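Local coordinates for protein malate dehydrogenase (PDB 4BGV) that probably catalyses the reversible, NAD-dependent oxidation of (S)-malate to oxaloacetate, a step of the tricarboxylic acid cycle, at residues T16-T26 against G235-V246; V78-A86 against N100-I111. All coordinates share one frame; numbering follows the deposited sequence.

Contact 1 (T16-T26 against G235-V246); sequences TVAQTLAIRQT and GISIAVMVESIV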
loop_
_atom_site.group_PDB
_atom_site.type_symbol
_atom_site.label_atom_id
_atom_site.label_comp_id
_atom_site.label_asym_id
_atom_site.label_seq_id
_atom_site.Cartn_x
_atom_site.Cartn_y
_atom_site.Cartn_z
ATOM N N THR A 16 3.378 -8.101 17.177
ATOM C CA THR A 16 3.659 -7.030 16.221
ATOM C C THR A 16 4.033 -7.645 14.879
ATOM O O THR A 16 3.597 -7.179 13.829
ATOM C CB THR A 16 4.794 -6.120 16.728
ATOM O OG1 THR A 16 4.373 -5.526 17.957
ATOM C CG2 THR A 16 5.111 -4.986 15.734
ATOM N N VAL A 17 4.846 -8.700 14.920
ATOM C CA VAL A 17 5.197 -9.409 13.702
ATOM C C VAL A 17 3.918 -9.880 13.014
ATOM O O VAL A 17 3.757 -9.690 11.812
ATOM C CB VAL A 17 6.116 -10.610 13.978
ATOM C CG1 VAL A 17 6.254 -11.482 12.725
ATOM C CG2 VAL A 17 7.496 -10.127 14.430
ATOM N N ALA A 18 3.021 -10.493 13.780
ATOM C CA ALA A 18 1.775 -11.017 13.214
ATOM C C ALA A 18 0.940 -9.898 12.582
ATOM O O ALA A 18 0.438 -10.033 11.455
ATOM C CB ALA A 18 0.970 -11.768 14.281
ATOM N N GLN A 19 0.804 -8.779 13.294
ATOM C CA GLN A 19 0.011 -7.667 12.759
ATOM C C GLN A 19 0.686 -7.083 11.517
ATOM O O GLN A 19 0.015 -6.674 10.565
ATOM C CB GLN A 19 -0.203 -6.583 13.816
ATOM C CG GLN A 19 -0.951 -5.334 13.300
ATOM C CD GLN A 19 -2.418 -5.619 12.932
ATOM O OE1 GLN A 19 -3.327 -5.421 13.749
ATOM N NE2 GLN A 19 -2.651 -6.054 11.697
ATOM N N THR A 20 2.014 -7.061 11.527
ATOM C CA THR A 20 2.784 -6.547 10.392
ATOM C C THR A 20 2.633 -7.431 9.148
ATOM O O THR A 20 2.402 -6.933 8.026
ATOM C CB THR A 20 4.281 -6.408 10.768
ATOM O OG1 THR A 20 4.386 -5.501 11.865
ATOM C CG2 THR A 20 5.090 -5.859 9.595
ATOM N N LEU A 21 2.773 -8.744 9.341
ATOM C CA LEU A 21 2.564 -9.701 8.249
ATOM C C LEU A 21 1.163 -9.584 7.674
ATOM O O LEU A 21 0.983 -9.711 6.463
ATOM C CB LEU A 21 2.786 -11.137 8.730
ATOM C CG LEU A 21 4.250 -11.414 9.143
ATOM C CD1 LEU A 21 4.371 -12.806 9.735
ATOM C CD2 LEU A 21 5.205 -11.242 7.949
ATOM N N ALA A 22 0.173 -9.341 8.534
ATOM C CA ALA A 22 -1.217 -9.216 8.056
ATOM C C ALA A 22 -1.385 -7.970 7.201
ATOM O O ALA A 22 -1.935 -8.035 6.096
ATOM C CB ALA A 22 -2.202 -9.204 9.226
ATOM N N ILE A 23 -0.907 -6.833 7.708
ATOM C CA ILE A 23 -0.940 -5.581 6.938
ATOM C C ILE A 23 -0.264 -5.717 5.566
ATOM O O ILE A 23 -0.772 -5.222 4.564
ATOM C CB ILE A 23 -0.301 -4.430 7.753
ATOM C CG1 ILE A 23 -1.193 -4.130 8.969
ATOM C CG2 ILE A 23 -0.069 -3.186 6.885
ATOM C CD1 ILE A 23 -0.494 -3.380 10.095
ATOM N N ARG A 24 0.892 -6.371 5.533
ATOM C CA ARG A 24 1.634 -6.549 4.291
ATOM C C ARG A 24 1.138 -7.766 3.512
ATOM O O ARG A 24 1.690 -8.114 2.462
ATOM C CB ARG A 24 3.136 -6.641 4.585
ATOM C CG ARG A 24 3.656 -5.338 5.207
ATOM C CD ARG A 24 5.103 -5.454 5.668
ATOM N NE ARG A 24 6.088 -5.511 4.584
ATOM C CZ ARG A 24 6.605 -4.429 4.001
ATOM N NH1 ARG A 24 6.169 -3.223 4.358
ATOM N NH2 ARG A 24 7.531 -4.538 3.040
ATOM N N GLN A 25 0.086 -8.389 4.029
ATOM C CA GLN A 25 -0.597 -9.498 3.344
ATOM C C GLN A 25 0.336 -10.648 2.966
ATOM O O GLN A 25 0.223 -11.257 1.886
ATOM C CB GLN A 25 -1.392 -8.960 2.143
ATOM C CG GLN A 25 -2.410 -7.919 2.591
ATOM C CD GLN A 25 -3.336 -7.401 1.493
ATOM O OE1 GLN A 25 -3.334 -7.888 0.367
ATOM N NE2 GLN A 25 -4.144 -6.403 1.838
ATOM N N THR A 26 1.240 -10.969 3.886
ATOM C CA THR A 26 2.294 -11.935 3.596
ATOM C C THR A 26 1.756 -13.353 3.439
ATOM O O THR A 26 2.209 -14.098 2.569
ATOM C CB THR A 26 3.410 -11.869 4.647
ATOM O OG1 THR A 26 3.838 -10.506 4.763
ATOM C CG2 THR A 26 4.613 -12.744 4.248
ATOM N N GLY A 235 9.558 -5.448 14.856
ATOM C CA GLY A 235 8.485 -6.111 14.121
ATOM C C GLY A 235 8.590 -5.995 12.601
ATOM O O GLY A 235 8.480 -6.988 11.878
ATOM N N ILE A 236 8.805 -4.782 12.103
ATOM C CA ILE A 236 8.948 -4.604 10.659
ATOM C C ILE A 236 10.303 -5.136 10.163
ATOM O O ILE A 236 10.390 -5.669 9.066
ATOM C CB ILE A 236 8.653 -3.136 10.195
ATOM C CG1 ILE A 236 8.740 -3.008 8.664
ATOM C CG2 ILE A 236 9.570 -2.101 10.901
ATOM C CD1 ILE A 236 7.697 -3.817 7.919
ATOM N N SER A 237 11.346 -5.035 10.984
ATOM C CA SER A 237 12.665 -5.565 10.597
ATOM C C SER A 237 12.611 -7.082 10.374
ATOM O O SER A 237 13.255 -7.620 9.475
ATOM C CB SER A 237 13.722 -5.230 11.662
ATOM O OG SER A 237 13.858 -3.826 11.798
ATOM N N ILE A 238 11.809 -7.751 11.192
ATOM C CA ILE A 238 11.607 -9.187 11.084
ATOM C C ILE A 238 10.725 -9.507 9.878
ATOM O O ILE A 238 11.032 -10.415 9.089
ATOM C CB ILE A 238 10.938 -9.711 12.362
ATOM C CG1 ILE A 238 11.891 -9.562 13.557
ATOM C CG2 ILE A 238 10.470 -11.158 12.182
ATOM C CD1 ILE A 238 11.135 -9.576 14.895
ATOM N N ALA A 239 9.635 -8.758 9.727
ATOM C CA ALA A 239 8.710 -9.005 8.612
ATOM C C ALA A 239 9.381 -8.865 7.241
ATOM O O ALA A 239 9.071 -9.627 6.327
ATOM C CB ALA A 239 7.490 -8.095 8.709
ATOM N N VAL A 240 10.299 -7.910 7.076
ATOM C CA VAL A 240 10.948 -7.794 5.761
ATOM C C VAL A 240 11.783 -9.040 5.449
ATOM O O VAL A 240 11.905 -9.435 4.294
ATOM C CB VAL A 240 11.771 -6.485 5.581
ATOM C CG1 VAL A 240 10.851 -5.262 5.653
ATOM C CG2 VAL A 240 12.904 -6.397 6.588
ATOM N N MET A 241 12.352 -9.662 6.479
ATOM C CA MET A 241 13.068 -10.933 6.299
ATOM C C MET A 241 12.097 -12.060 5.938
ATOM O O MET A 241 12.339 -12.818 5.000
ATOM C CB MET A 241 13.822 -11.326 7.566
ATOM C CG MET A 241 15.017 -10.431 7.876
ATOM S SD MET A 241 15.607 -10.606 9.581
ATOM C CE MET A 241 16.249 -12.287 9.595
ATOM N N VAL A 242 10.999 -12.163 6.688
ATOM C CA VAL A 242 10.025 -13.229 6.449
ATOM C C VAL A 242 9.419 -13.141 5.036
ATOM O O VAL A 242 9.309 -14.150 4.316
ATOM C CB VAL A 242 8.885 -13.175 7.487
ATOM C CG1 VAL A 242 7.790 -14.206 7.148
ATOM C CG2 VAL A 242 9.442 -13.385 8.911
ATOM N N GLU A 243 9.033 -11.937 4.627
ATOM C CA GLU A 243 8.383 -11.795 3.321
ATOM C C GLU A 243 9.378 -12.062 2.179
ATOM O O GLU A 243 8.980 -12.495 1.089
ATOM C CB GLU A 243 7.712 -10.414 3.182
ATOM C CG GLU A 243 8.686 -9.290 2.932
ATOM C CD GLU A 243 8.030 -7.919 2.935
ATOM O OE1 GLU A 243 6.835 -7.815 3.294
ATOM O OE2 GLU A 243 8.718 -6.950 2.574
ATOM N N SER A 244 10.669 -11.825 2.411
ATOM C CA SER A 244 11.652 -12.127 1.370
ATOM C C SER A 244 11.720 -13.634 1.125
ATOM O O SER A 244 11.958 -14.081 -0.001
ATOM C CB SER A 244 13.052 -11.580 1.709
ATOM O OG SER A 244 13.914 -11.643 0.568
ATOM N N ILE A 245 11.536 -14.423 2.175
ATOM C CA ILE A 245 11.460 -15.884 1.991
ATOM C C ILE A 245 10.154 -16.296 1.306
ATOM O O ILE A 245 10.159 -16.963 0.249
ATOM C CB ILE A 245 11.555 -16.637 3.338
ATOM C CG1 ILE A 245 12.865 -16.293 4.042
ATOM C CG2 ILE A 245 11.469 -18.163 3.114
ATOM C CD1 ILE A 245 12.996 -16.898 5.427
ATOM N N VAL A 246 9.038 -15.902 1.913
ATOM C CA VAL A 246 7.708 -16.288 1.433
ATOM C C VAL A 246 7.482 -15.878 -0.015
ATOM O O VAL A 246 6.973 -16.657 -0.836
ATOM C CB VAL A 246 6.599 -15.694 2.338
ATOM C CG1 VAL A 246 5.219 -15.887 1.728
ATOM C CG2 VAL A 246 6.670 -16.333 3.726
HETATM O O HOH W 1 4.449 -9.386 2.324
HETATM O O HOH W 2 5.893 -8.840 5.675
#
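Glu-243 OE1 is gripped by three groups: Arg-24 NE, 2.7 Å away, and two waters that donate to it. The second arm of the salt bridge joins Arg-24 NH2 to Glu-243 OE2, also at 2.7 Å. Arg-24 thus meets the carboxylate side-on, one nitrogen to each oxygen, with the two planes 29° apart; a bend at chi3 (72°) turns the guanidinium edge to it. Ile-236 CD1 and Val-240 CG1 cover one guanidinium face. One water also accepts from Thr-26 OG1 and donates to Arg-24 O; the other donates to Thr-26 OG1. Next to this polar cluster helices 16-23 and 235-246 cross at -53°, their axes 8.6 Å apart. Thr-20 CG2 presses on Ala-239 CB at a tight 3.4 Å, Leu-21 CD2 lies between Ala-239 and Val-242, and Val-17 crosses Ile-238 at about a right angle. Gly-235 CA meets Thr-16 CG2 at 3.9 Å. Thr-20 OG1 donates a 2.7 Å hydrogen bond to Thr-16 O. Trp-53 of a neighbouring subunit packs on Thr-20 and Ile-236. Arg-249 adds a second salt bridge to Glu-243 OE2, so two arginines and two waters surround a buried carboxylate, which would probably keep it ionised where the NAD-binding and C-terminal regions meet.

Contact 2 (V78-A86 against N100-I111); sequences VIVVTAGLA and NIGIMKSVGEAI
Val-81 and Val-107 meet tip to tip at the apolar centre, with Val-81 CG1 4.1 Å from Val-107 CG1. The Met-104 chain, bent at chi2 (-60°) and chi3, slides past Val-81 in the opposite direction and brings CE to 3.7 Å from Val-81 CG1. Met-104 CE also lies 3.5 Å from Ala-83 O, a carbonyl that accepts a hydrogen bond from Thr-124 OG1. Toward the start of the strand, Ile-79 CD1 butts against Ile-111 CG1 (3.9 Å), again end to end. In the other direction the chain leaves the strand and draws closer to the helix: Ala-83 CB rests on Ile-103 CG2, and Gly-84 CA lies 3.7 Å from Ile-103 CD1. The polar edge belongs to Asn-100. Asn-100 OD1 accepts a hydrogen bond from Leu-85 N at 2.9 Å, in the carbonyl plane on a lone pair and nearly straight at 166°, while Asn-100 ND2 returns a weak bond to Leu-85 O at 3.4 Å. One amide thereby clasps both backbone polar atoms of Leu-85, tying the loop to a residue that probably binds NAD. Strand 78-81 and helix 100-111 run nearly antiparallel (163°), as expected in the Rossmann beta-alpha-beta unit that ends in strand 119-122. Helix 127-138 packs on Asn-100 and Met-104 through Met-130, helix 295-321 covers Ile-101, and the far side of the strand, at Val-78 and Val-80, faces helix 232-246.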
loop_
_atom_site.group_PDB
_atom_site.type_symbol
_atom_site.label_atom_id
_atom_site.label_comp_id
_atom_site.label_asym_id
_atom_site.label_seq_id
_atom_site.Cartn_x
_atom_site.Cartn_y
_atom_site.Cartn_z
ATOM N N VAL A 78 7.332 -20.475 6.794
ATOM C CA VAL A 78 8.270 -19.829 7.702
ATOM C C VAL A 78 7.741 -19.922 9.121
ATOM O O VAL A 78 6.542 -19.784 9.351
ATOM C CB VAL A 78 8.496 -18.341 7.332
ATOM C CG1 VAL A 78 9.356 -17.632 8.385
ATOM C CG2 VAL A 78 9.139 -18.246 5.946
ATOM N N ILE A 79 8.641 -20.202 10.060
ATOM C CA ILE A 79 8.340 -20.103 11.482
ATOM C C ILE A 79 9.236 -19.023 12.089
ATOM O O ILE A 79 10.452 -19.038 11.900
ATOM C CB ILE A 79 8.627 -21.433 12.193
ATOM C CG1 ILE A 79 7.752 -22.533 11.587
ATOM C CG2 ILE A 79 8.405 -21.316 13.719
ATOM C CD1 ILE A 79 8.056 -23.930 12.130
ATOM N N VAL A 80 8.624 -18.087 12.803
ATOM C CA VAL A 80 9.344 -17.001 13.444
ATOM C C VAL A 80 9.429 -17.318 14.937
ATOM O O VAL A 80 8.399 -17.465 15.606
ATOM C CB VAL A 80 8.586 -15.661 13.260
ATOM C CG1 VAL A 80 9.377 -14.519 13.877
ATOM C CG2 VAL A 80 8.322 -15.396 11.779
ATOM N N VAL A 81 10.645 -17.426 15.462
ATOM C CA VAL A 81 10.824 -17.763 16.870
ATOM C C VAL A 81 11.077 -16.512 17.717
ATOM O O VAL A 81 12.151 -15.909 17.641
ATOM C CB VAL A 81 11.974 -18.784 17.051
ATOM C CG1 VAL A 81 12.150 -19.169 18.534
ATOM C CG2 VAL A 81 11.708 -20.032 16.209
ATOM N N THR A 82 10.091 -16.121 18.525
ATOM C CA THR A 82 10.240 -14.953 19.393
ATOM C C THR A 82 10.039 -15.341 20.848
ATOM O O THR A 82 9.844 -14.485 21.695
ATOM C CB THR A 82 9.215 -13.842 19.080
ATOM O OG1 THR A 82 7.925 -14.214 19.588
ATOM C CG2 THR A 82 9.106 -13.607 17.592
ATOM N N ALA A 83 10.083 -16.635 21.125
ATOM C CA ALA A 83 9.906 -17.129 22.477
ATOM C C ALA A 83 11.205 -16.872 23.234
ATOM O O ALA A 83 12.266 -16.775 22.635
ATOM C CB ALA A 83 9.578 -18.614 22.451
ATOM N N GLY A 84 11.130 -16.748 24.545
ATOM C CA GLY A 84 12.332 -16.479 25.302
ATOM C C GLY A 84 12.125 -15.356 26.287
ATOM O O GLY A 84 11.128 -14.638 26.224
ATOM N N LEU A 85 13.087 -15.193 27.186
ATOM C CA LEU A 85 12.909 -14.327 28.339
ATOM C C LEU A 85 13.879 -13.151 28.329
ATOM O O LEU A 85 14.790 -13.084 27.498
ATOM C CB LEU A 85 13.089 -15.156 29.616
ATOM C CG LEU A 85 12.470 -14.658 30.922
ATOM C CD1 LEU A 85 11.084 -14.091 30.663
ATOM C CD2 LEU A 85 12.407 -15.785 31.947
ATOM N N ALA A 86 13.675 -12.223 29.263
ATOM C CA ALA A 86 14.620 -11.142 29.543
ATOM C C ALA A 86 14.539 -10.790 31.028
ATOM O O ALA A 86 13.729 -9.952 31.436
ATOM C CB ALA A 86 14.316 -9.926 28.686
ATOM N N ASN A 100 17.660 -19.095 27.650
ATOM C CA ASN A 100 17.117 -19.003 26.302
ATOM C C ASN A 100 17.559 -20.164 25.411
ATOM O O ASN A 100 16.786 -20.621 24.576
ATOM C CB ASN A 100 17.435 -17.647 25.667
ATOM C CG ASN A 100 16.518 -16.554 26.168
ATOM O OD1 ASN A 100 15.355 -16.809 26.503
ATOM N ND2 ASN A 100 17.035 -15.339 26.245
ATOM N N ILE A 101 18.794 -20.643 25.588
ATOM C CA ILE A 101 19.271 -21.783 24.809
ATOM C C ILE A 101 18.372 -23.002 25.059
ATOM O O ILE A 101 18.026 -23.742 24.131
ATOM C CB ILE A 101 20.764 -22.104 25.112
ATOM C CG1 ILE A 101 21.668 -21.068 24.434
ATOM C CG2 ILE A 101 21.133 -23.482 24.603
ATOM C CD1 ILE A 101 23.113 -21.098 24.907
ATOM N N GLY A 102 17.974 -23.186 26.318
ATOM C CA GLY A 102 17.086 -24.276 26.679
ATOM C C GLY A 102 15.733 -24.130 26.009
ATOM O O GLY A 102 15.152 -25.114 25.560
ATOM N N ILE A 103 15.230 -22.900 25.947
ATOM C CA ILE A 103 13.968 -22.627 25.268
ATOM C C ILE A 103 14.088 -22.936 23.767
ATOM O O ILE A 103 13.200 -23.558 23.181
ATOM C CB ILE A 103 13.511 -21.167 25.508
ATOM C CG1 ILE A 103 13.190 -20.955 26.991
ATOM C CG2 ILE A 103 12.291 -20.831 24.668
ATOM C CD1 ILE A 103 13.023 -19.501 27.381
ATOM N N MET A 104 15.205 -22.549 23.159
ATOM C CA MET A 104 15.421 -22.828 21.738
ATOM C C MET A 104 15.503 -24.329 21.494
ATOM O O MET A 104 15.022 -24.817 20.472
ATOM C CB MET A 104 16.704 -22.155 21.215
ATOM C CG MET A 104 16.712 -20.625 21.260
ATOM S SD MET A 104 15.391 -19.850 20.299
ATOM C CE MET A 104 14.191 -19.539 21.585
ATOM N N LYS A 105 16.122 -25.053 22.426
ATOM C CA LYS A 105 16.237 -26.503 22.296
ATOM C C LYS A 105 14.844 -27.145 22.221
ATOM O O LYS A 105 14.569 -27.931 21.315
ATOM C CB LYS A 105 17.096 -27.118 23.422
ATOM C CG LYS A 105 17.343 -28.620 23.256
ATOM C CD LYS A 105 18.476 -29.130 24.166
ATOM C CE LYS A 105 18.746 -30.629 23.955
ATOM N NZ LYS A 105 17.577 -31.483 24.337
ATOM N N SER A 106 13.960 -26.793 23.148
ATOM C CA SER A 106 12.624 -27.375 23.140
ATOM C C SER A 106 11.781 -26.872 21.964
ATOM O O SER A 106 11.012 -27.640 21.380
ATOM C CB SER A 106 11.901 -27.154 24.477
ATOM O OG SER A 106 11.547 -25.795 24.647
ATOM N N VAL A 107 11.915 -25.590 21.618
ATOM C CA VAL A 107 11.236 -25.070 20.431
ATOM C C VAL A 107 11.711 -25.782 19.166
ATOM O O VAL A 107 10.896 -26.195 18.335
ATOM C CB VAL A 107 11.375 -23.533 20.284
ATOM C CG1 VAL A 107 10.997 -23.087 18.881
ATOM C CG2 VAL A 107 10.491 -22.821 21.311
ATOM N N GLY A 108 13.026 -25.950 19.033
ATOM C CA GLY A 108 13.588 -26.622 17.869
ATOM C C GLY A 108 13.165 -28.075 17.765
ATOM O O GLY A 108 12.950 -28.600 16.664
ATOM N N GLU A 109 13.046 -28.735 18.915
ATOM C CA GLU A 109 12.541 -30.109 18.944
ATOM C C GLU A 109 11.088 -30.202 18.486
ATOM O O GLU A 109 10.722 -31.127 17.764
ATOM C CB GLU A 109 12.751 -30.744 20.331
ATOM C CG GLU A 109 14.234 -31.099 20.549
ATOM C CD GLU A 109 14.609 -31.308 22.003
ATOM O OE1 GLU A 109 13.743 -31.116 22.892
ATOM O OE2 GLU A 109 15.783 -31.660 22.251
ATOM N N ALA A 110 10.267 -29.237 18.896
ATOM C CA ALA A 110 8.887 -29.167 18.424
ATOM C C ALA A 110 8.804 -28.885 16.920
ATOM O O ALA A 110 7.948 -29.432 16.230
ATOM C CB ALA A 110 8.088 -28.118 19.217
ATOM N N ILE A 111 9.681 -28.023 16.415
ATOM C CA ILE A 111 9.716 -27.744 14.981
ATOM C C ILE A 111 10.100 -28.992 14.177
ATOM O O ILE A 111 9.502 -29.285 13.138
ATOM C CB ILE A 111 10.690 -26.582 14.655
ATOM C CG1 ILE A 111 10.135 -25.251 15.184
ATOM C CG2 ILE A 111 10.937 -26.501 13.162
ATOM C CD1 ILE A 111 11.179 -24.105 15.213
#

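Contacts 1 and 2 have centres 19 Å apart, and both are built on the six-stranded parallel sheet. Strand 78-81 lies between strands 4-8 and 119-122; helix 100-111 packs on one face of it, helix 235-246 on the other. The contacts touch where helix 235-246 meets strand 78-81, Val-242 CG2 lying 3.7 Å from Val-80 CG2. Along the chain, 16-26 comes first, both segments of contact 2 follow, and 235-246 comes last. Contact 2 is therefore local to the NAD-binding region, whereas contact 1 brings a helix of the C-terminal region back across 208 intervening residues. Together they sandwich the middle of the Rossmann sheet, close to residues that probably bind NAD.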